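Local coordinates for protein peroxiredoxin (Clostridioides difficile, PDB 6TSB) that hydrolyses chitin through this glycoside hydrolase family 18 domain of a bifunctional spore coat protein, whose other part is probably a thiol-specific peroxidase, at residues Val57-Ala62 with Arg76-Leu81. Residues are numbered along the deposited sequence; the frame is centred on the assembly and turned at random.
Sequences VIFAFA and RFLNQL
The CB of Leu78 sits over the centre of the Phe59 ring, the two side chains crossing at about a right angle and joining a strand to an outer helix in the TIM barrel of this family 18 chitinase domain. Strand 57-62 is part of the barrel wall, with its backbone hydrogen-bonded to Glu40 and Val42 on one neighbouring strand and to Lys92 and Ile94 on another. Helix segment 76-81, which follows it in the chain, runs back nearly antiparallel, at 168°, as the return leg of a beta/alpha unit. The CG of Phe59 stands anti to the backbone N (chi1 177°), and the ring reaches out to the helix. There Leu78 CB sits 3.9 Å from the Phe59 ring centroid and only 5° off its normal, a CH-pi contact well suited to a broad aromatic face. Leu78 CD1 settles by the end of the ring that joins the chain, 3.8 Å from Phe59 CB. At the ring edge Phe77 gives just its methylene: CB is 3.8 Å from Phe59 CE1, while the phenyl group turns away toward Asn45 and Pro46. Leu81, one turn beyond Phe77, uses its forked end to serve two strand residues. Leu81 CD2 lies 3.9 Å from Phe59 CB, and its other methyl meets Val57, a compact beta-branched residue suited to a strand, tip to tip, with Leu81 CD1 3.8 Å from Val57 CG2.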
loop_
_atom_site.group_PDB
_atom_site.type_symbol
_atom_site.label_atom_id
_atom_site.label_comp_id
_atom_site.label_asym_id
_atom_site.label_seq_id
_atom_site.Cartn_x
_atom_site.Cartn_y
_atom_site.Cartn_z
ATOM N N VAL A 57 9.487 -21.639 21.431
ATOM C CA VAL A 57 8.016 -21.839 21.350
ATOM C C VAL A 57 7.495 -21.871 22.787
ATOM O O VAL A 57 8.162 -22.503 23.688
ATOM C CB VAL A 57 7.656 -23.128 20.582
ATOM C CG1 VAL A 57 7.975 -22.983 19.112
ATOM C CG2 VAL A 57 8.355 -24.359 21.140
ATOM N N ILE A 58 6.363 -21.212 22.995
ATOM C CA ILE A 58 5.732 -21.112 24.331
ATOM C C ILE A 58 4.382 -21.794 24.191
ATOM O O ILE A 58 3.500 -21.199 23.581
ATOM C CB ILE A 58 5.612 -19.655 24.830
ATOM C CG1 ILE A 58 6.952 -18.917 24.851
ATOM C CG2 ILE A 58 4.971 -19.646 26.198
ATOM C CD1 ILE A 58 6.876 -17.493 25.407
ATOM N N PHE A 59 4.267 -23.017 24.714
ATOM C CA PHE A 59 2.987 -23.766 24.760
ATOM C C PHE A 59 1.998 -23.018 25.655
ATOM O O PHE A 59 2.308 -22.765 26.832
ATOM C CB PHE A 59 3.186 -25.186 25.295
ATOM C CG PHE A 59 1.882 -25.931 25.421
ATOM C CD1 PHE A 59 1.228 -26.411 24.293
ATOM C CD2 PHE A 59 1.286 -26.126 26.653
ATOM C CE1 PHE A 59 0.017 -27.080 24.395
ATOM C CE2 PHE A 59 0.067 -26.786 26.754
ATOM C CZ PHE A 59 -0.570 -27.252 25.626
ATOM N N ALA A 60 0.805 -22.745 25.148
ATOM C CA ALA A 60 -0.298 -22.154 25.930
ATOM C C ALA A 60 -1.527 -23.083 25.937
ATOM O O ALA A 60 -2.020 -23.470 24.879
ATOM C CB ALA A 60 -0.597 -20.809 25.329
ATOM N N PHE A 61 -2.047 -23.451 27.116
ATOM C CA PHE A 61 -1.529 -23.098 28.435
ATOM C C PHE A 61 -1.566 -24.305 29.389
ATOM O O PHE A 61 -2.274 -25.239 29.125
ATOM C CB PHE A 61 -2.415 -22.054 29.121
ATOM C CG PHE A 61 -2.493 -20.709 28.462
ATOM C CD1 PHE A 61 -1.475 -19.792 28.625
ATOM C CD2 PHE A 61 -3.612 -20.336 27.736
ATOM C CE1 PHE A 61 -1.561 -18.537 28.037
ATOM C CE2 PHE A 61 -3.700 -19.079 27.156
ATOM C CZ PHE A 61 -2.671 -18.180 27.309
ATOM N N ALA A 62 -0.798 -24.289 30.476
ATOM C CA ALA A 62 -1.110 -25.069 31.694
ATOM C C ALA A 62 -2.109 -24.236 32.510
ATOM O O ALA A 62 -2.117 -23.007 32.318
ATOM C CB ALA A 62 0.146 -25.393 32.455
ATOM N N ARG A 76 -1.407 -33.635 24.384
ATOM C CA ARG A 76 -0.916 -34.239 23.120
ATOM C C ARG A 76 -0.241 -33.161 22.266
ATOM O O ARG A 76 0.750 -33.479 21.595
ATOM C CB ARG A 76 -2.068 -34.936 22.394
ATOM C CG ARG A 76 -3.115 -34.005 21.803
ATOM C CD ARG A 76 -4.169 -34.849 21.117
ATOM N NE ARG A 76 -5.139 -34.090 20.340
ATOM C CZ ARG A 76 -6.201 -33.476 20.856
ATOM N NH1 ARG A 76 -6.423 -33.522 22.158
ATOM N NH2 ARG A 76 -7.025 -32.807 20.068
ATOM N N PHE A 77 -0.774 -31.936 22.294
ATOM C CA PHE A 77 -0.225 -30.736 21.604
ATOM C C PHE A 77 1.170 -30.399 22.138
ATOM O O PHE A 77 2.060 -30.035 21.347
ATOM C CB PHE A 77 -1.172 -29.550 21.767
ATOM C CG PHE A 77 -2.475 -29.695 21.023
ATOM C CD1 PHE A 77 -2.604 -30.571 19.951
ATOM C CD2 PHE A 77 -3.578 -28.930 21.385
ATOM C CE1 PHE A 77 -3.810 -30.687 19.273
ATOM C CE2 PHE A 77 -4.789 -29.071 20.724
ATOM C CZ PHE A 77 -4.901 -29.948 19.672
ATOM N N LEU A 78 1.370 -30.559 23.436
ATOM C CA LEU A 78 2.649 -30.197 24.076
ATOM C C LEU A 78 3.672 -31.274 23.698
ATOM O O LEU A 78 4.833 -30.924 23.424
ATOM C CB LEU A 78 2.464 -30.091 25.595
ATOM C CG LEU A 78 3.769 -29.946 26.386
ATOM C CD1 LEU A 78 4.541 -28.711 25.948
ATOM C CD2 LEU A 78 3.516 -29.879 27.885
ATOM N N ASN A 79 3.279 -32.546 23.729
ATOM C CA ASN A 79 4.196 -33.644 23.335
ATOM C C ASN A 79 4.548 -33.463 21.860
ATOM O O ASN A 79 5.737 -33.612 21.521
ATOM C CB ASN A 79 3.598 -35.019 23.618
ATOM C CG ASN A 79 3.502 -35.303 25.100
ATOM O OD1 ASN A 79 2.486 -35.818 25.562
ATOM N ND2 ASN A 79 4.545 -34.961 25.840
ATOM N N GLN A 80 3.564 -33.142 21.019
ATOM C CA GLN A 80 3.795 -32.919 19.569
ATOM C C GLN A 80 4.834 -31.809 19.415
ATOM O O GLN A 80 5.850 -32.017 18.744
ATOM C CB GLN A 80 2.494 -32.560 18.858
ATOM C CG GLN A 80 2.629 -32.556 17.342
ATOM C CD GLN A 80 1.332 -32.230 16.655
ATOM O OE1 GLN A 80 0.263 -32.455 17.210
ATOM N NE2 GLN A 80 1.419 -31.697 15.448
ATOM N N LEU A 81 4.627 -30.709 20.125
ATOM C CA LEU A 81 5.496 -29.504 20.057
ATOM C C LEU A 81 6.898 -29.845 20.576
ATOM O O LEU A 81 7.871 -29.363 19.977
ATOM C CB LEU A 81 4.802 -28.384 20.834
ATOM C CG LEU A 81 5.537 -27.053 20.890
ATOM C CD1 LEU A 81 5.577 -26.389 19.516
ATOM C CD2 LEU A 81 4.854 -26.151 21.904
#